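Local coordinates for protein CdiI toxin (Salmonella enterica subsp. enterica serovar Rubislaw str. ATCC 10717, PDB 4ZQU) that neutralises the toxic activity of its cognate CdiA toxin as the immunity protein of a contact-dependent growth inhibition system, at residues E96-L101 against A112-M117. Residues are numbered along the deposited sequence; the frame is centred on the assembly and turned at random.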
loop_
_atom_site.group_PDB
_atom_site.type_symbol
_atom_site.label_atom_id
_atom_site.label_comp_id
_atom_site.label_asym_id
_atom_site.label_seq_id
_atom_site.Cartn_x
_atom_site.Cartn_y
_atom_site.Cartn_z
ATOM N N GLU B 96 -15.495 -0.963 8.696
ATOM C CA GLU B 96 -16.626 -1.883 8.682
ATOM C C GLU B 96 -16.153 -3.319 8.504
ATOM O O GLU B 96 -16.718 -4.248 9.081
ATOM C CB GLU B 96 -17.613 -1.509 7.579
ATOM C CG GLU B 96 -18.411 -0.263 7.888
ATOM C CD GLU B 96 -19.163 -0.378 9.200
ATOM O OE1 GLU B 96 -19.642 -1.489 9.519
ATOM O OE2 GLU B 96 -19.269 0.641 9.915
ATOM N N TRP B 97 -15.112 -3.491 7.699
ATOM C CA TRP B 97 -14.502 -4.797 7.513
ATOM C C TRP B 97 -13.965 -5.312 8.841
ATOM O O TRP B 97 -14.150 -6.478 9.187
ATOM C CB TRP B 97 -13.383 -4.719 6.475
ATOM C CG TRP B 97 -12.677 -6.014 6.254
ATOM C CD1 TRP B 97 -13.009 -6.983 5.355
ATOM C CD2 TRP B 97 -11.510 -6.482 6.939
ATOM N NE1 TRP B 97 -12.122 -8.030 5.438
ATOM C CE2 TRP B 97 -11.192 -7.747 6.404
ATOM C CE3 TRP B 97 -10.703 -5.957 7.953
ATOM C CZ2 TRP B 97 -10.101 -8.493 6.850
ATOM C CZ3 TRP B 97 -9.621 -6.701 8.396
ATOM C CH2 TRP B 97 -9.329 -7.954 7.844
ATOM N N VAL B 98 -13.309 -4.423 9.582
ATOM C CA VAL B 98 -12.751 -4.756 10.886
ATOM C C VAL B 98 -13.855 -5.044 11.896
ATOM O O VAL B 98 -13.793 -6.034 12.627
ATOM C CB VAL B 98 -11.860 -3.620 11.429
ATOM C CG1 VAL B 98 -11.456 -3.898 12.871
ATOM C CG2 VAL B 98 -10.631 -3.438 10.553
ATOM N N LYS B 99 -14.864 -4.178 11.926
ATOM C CA LYS B 99 -15.950 -4.291 12.893
ATOM C C LYS B 99 -16.720 -5.599 12.734
ATOM O O LYS B 99 -17.044 -6.252 13.724
ATOM C CB LYS B 99 -16.906 -3.102 12.766
ATOM C CG LYS B 99 -18.031 -3.099 13.794
ATOM C CD LYS B 99 -19.066 -2.021 13.497
ATOM C CE LYS B 99 -18.445 -0.635 13.528
ATOM N NZ LYS B 99 -19.408 0.418 13.103
ATOM N N LYS B 100 -17.000 -5.980 11.491
ATOM C CA LYS B 100 -17.742 -7.209 11.216
ATOM C C LYS B 100 -17.024 -8.453 11.737
ATOM O O LYS B 100 -17.665 -9.430 12.119
ATOM C CB LYS B 100 -17.999 -7.360 9.714
ATOM C CG LYS B 100 -19.162 -6.534 9.197
ATOM C CD LYS B 100 -19.578 -6.979 7.803
ATOM C CE LYS B 100 -20.799 -6.211 7.317
ATOM N NZ LYS B 100 -20.537 -4.746 7.231
ATOM N N LEU B 101 -15.696 -8.414 11.750
ATOM C CA LEU B 101 -14.904 -9.552 12.202
ATOM C C LEU B 101 -14.858 -9.635 13.728
ATOM O O LEU B 101 -14.898 -10.726 14.299
ATOM C CB LEU B 101 -13.485 -9.471 11.635
ATOM C CG LEU B 101 -13.339 -9.609 10.116
ATOM C CD1 LEU B 101 -11.876 -9.507 9.726
ATOM C CD2 LEU B 101 -13.935 -10.917 9.612
ATOM N N ALA B 112 -6.633 -7.762 19.843
ATOM C CA ALA B 112 -6.644 -9.224 19.875
ATOM C C ALA B 112 -7.014 -9.792 18.509
ATOM O O ALA B 112 -6.651 -10.923 18.182
ATOM C CB ALA B 112 -7.603 -9.737 20.942
ATOM N N LEU B 113 -7.740 -9.006 17.720
ATOM C CA LEU B 113 -8.083 -9.386 16.350
ATOM C C LEU B 113 -6.830 -9.535 15.492
ATOM O O LEU B 113 -6.619 -10.565 14.852
ATOM C CB LEU B 113 -9.025 -8.354 15.721
ATOM C CG LEU B 113 -9.317 -8.509 14.223
ATOM C CD1 LEU B 113 -10.070 -9.797 13.936
ATOM C CD2 LEU B 113 -10.090 -7.313 13.690
ATOM N N PHE B 114 -5.997 -8.501 15.499
ATOM C CA PHE B 114 -4.832 -8.443 14.628
ATOM C C PHE B 114 -3.587 -9.072 15.243
ATOM O O PHE B 114 -2.615 -9.326 14.535
ATOM C CB PHE B 114 -4.533 -6.991 14.252
ATOM C CG PHE B 114 -5.619 -6.337 13.447
ATOM C CD1 PHE B 114 -5.756 -6.610 12.096
ATOM C CD2 PHE B 114 -6.501 -5.446 14.040
ATOM C CE1 PHE B 114 -6.754 -6.011 11.352
ATOM C CE2 PHE B 114 -7.503 -4.844 13.301
ATOM C CZ PHE B 114 -7.629 -5.126 11.957
ATOM N N LYS B 115 -3.622 -9.320 16.549
ATOM C CA LYS B 115 -2.449 -9.792 17.288
ATOM C C LYS B 115 -1.763 -10.986 16.633
ATOM O O LYS B 115 -0.545 -10.989 16.452
ATOM C CB LYS B 115 -2.835 -10.162 18.721
ATOM C CG LYS B 115 -1.668 -10.604 19.580
ATOM C CD LYS B 115 -2.084 -10.779 21.027
ATOM C CE LYS B 115 -3.248 -11.743 21.143
ATOM N NZ LYS B 115 -3.702 -11.899 22.550
ATOM N N ASP B 116 -2.544 -11.999 16.276
ATOM C CA ASP B 116 -1.973 -13.206 15.694
ATOM C C ASP B 116 -2.351 -13.348 14.226
ATOM O O ASP B 116 -2.560 -14.455 13.733
ATOM C CB ASP B 116 -2.422 -14.436 16.484
ATOM C CG ASP B 116 -1.882 -14.439 17.901
ATOM O OD1 ASP B 116 -0.780 -13.893 18.112
ATOM O OD2 ASP B 116 -2.558 -14.969 18.809
ATOM N N MET B 117 -2.408 -12.222 13.521
ATOM C CA MET B 117 -2.882 -12.221 12.144
ATOM C C MET B 117 -1.762 -12.055 11.119
ATOM O O MET B 117 -1.007 -11.083 11.155
ATOM C CB MET B 117 -3.924 -11.117 11.955
ATOM C CG MET B 117 -4.399 -10.954 10.525
ATOM S SD MET B 117 -5.771 -9.801 10.375
ATOM C CE MET B 117 -7.057 -10.703 11.237
#
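V98, W97 and L101, in the C-terminal half of the long helix 87-105, pack against L113 and F114 of the short helix 110-115. These are two consecutive helices joined by a short connection and packed against the antiparallel sheet of this CDI immunity protein; the second is followed, after a two-residue turn, by strand 118-124 of that sheet. No hydrogen bond or salt bridge joins the two segments; apolar side chains alone hold them together.

Aliphatic contacts form one part of the interface. V98 meets L113 and F114: its CG1 methyl lies 3.8 Å from L113 CD2 and also reaches the F114 ring, while CG2 is directed at the rim of that ring. The other methyl of L113, CD1, comes within 4.1 Å of L101 CB, so the leucine fork reaches two residues of the long helix. With CG of L113 anti to the backbone N (chi1 172°), its two methyls are carried across to the long helix. L113 CD2 also lies over one face of the F114 ring, 3.5 Å above the plane and displaced toward the rim.

Aromatic groups supply the rest. F114 directs the far end of its ring at the long helix, and its CE1 stands 4.2 Å from CZ3 of W97, at the edge of the indole and near the indole plane. One indole face is covered by CD1 of L101, 3.4 Å above it and again toward the rim. D22 accepts a hydrogen bond from W97 NE1, which satisfies the indole's polar atom and ties the long helix to strand 19-26, while L32 and Q38 of strand 30-41 also touch this tryptophan. Y94, one turn earlier on the long helix, adds to the packing around F114. CG2 of V98 lies in the planes of both rings, at their edges, and approaches F114 CZ to 3.7 Å.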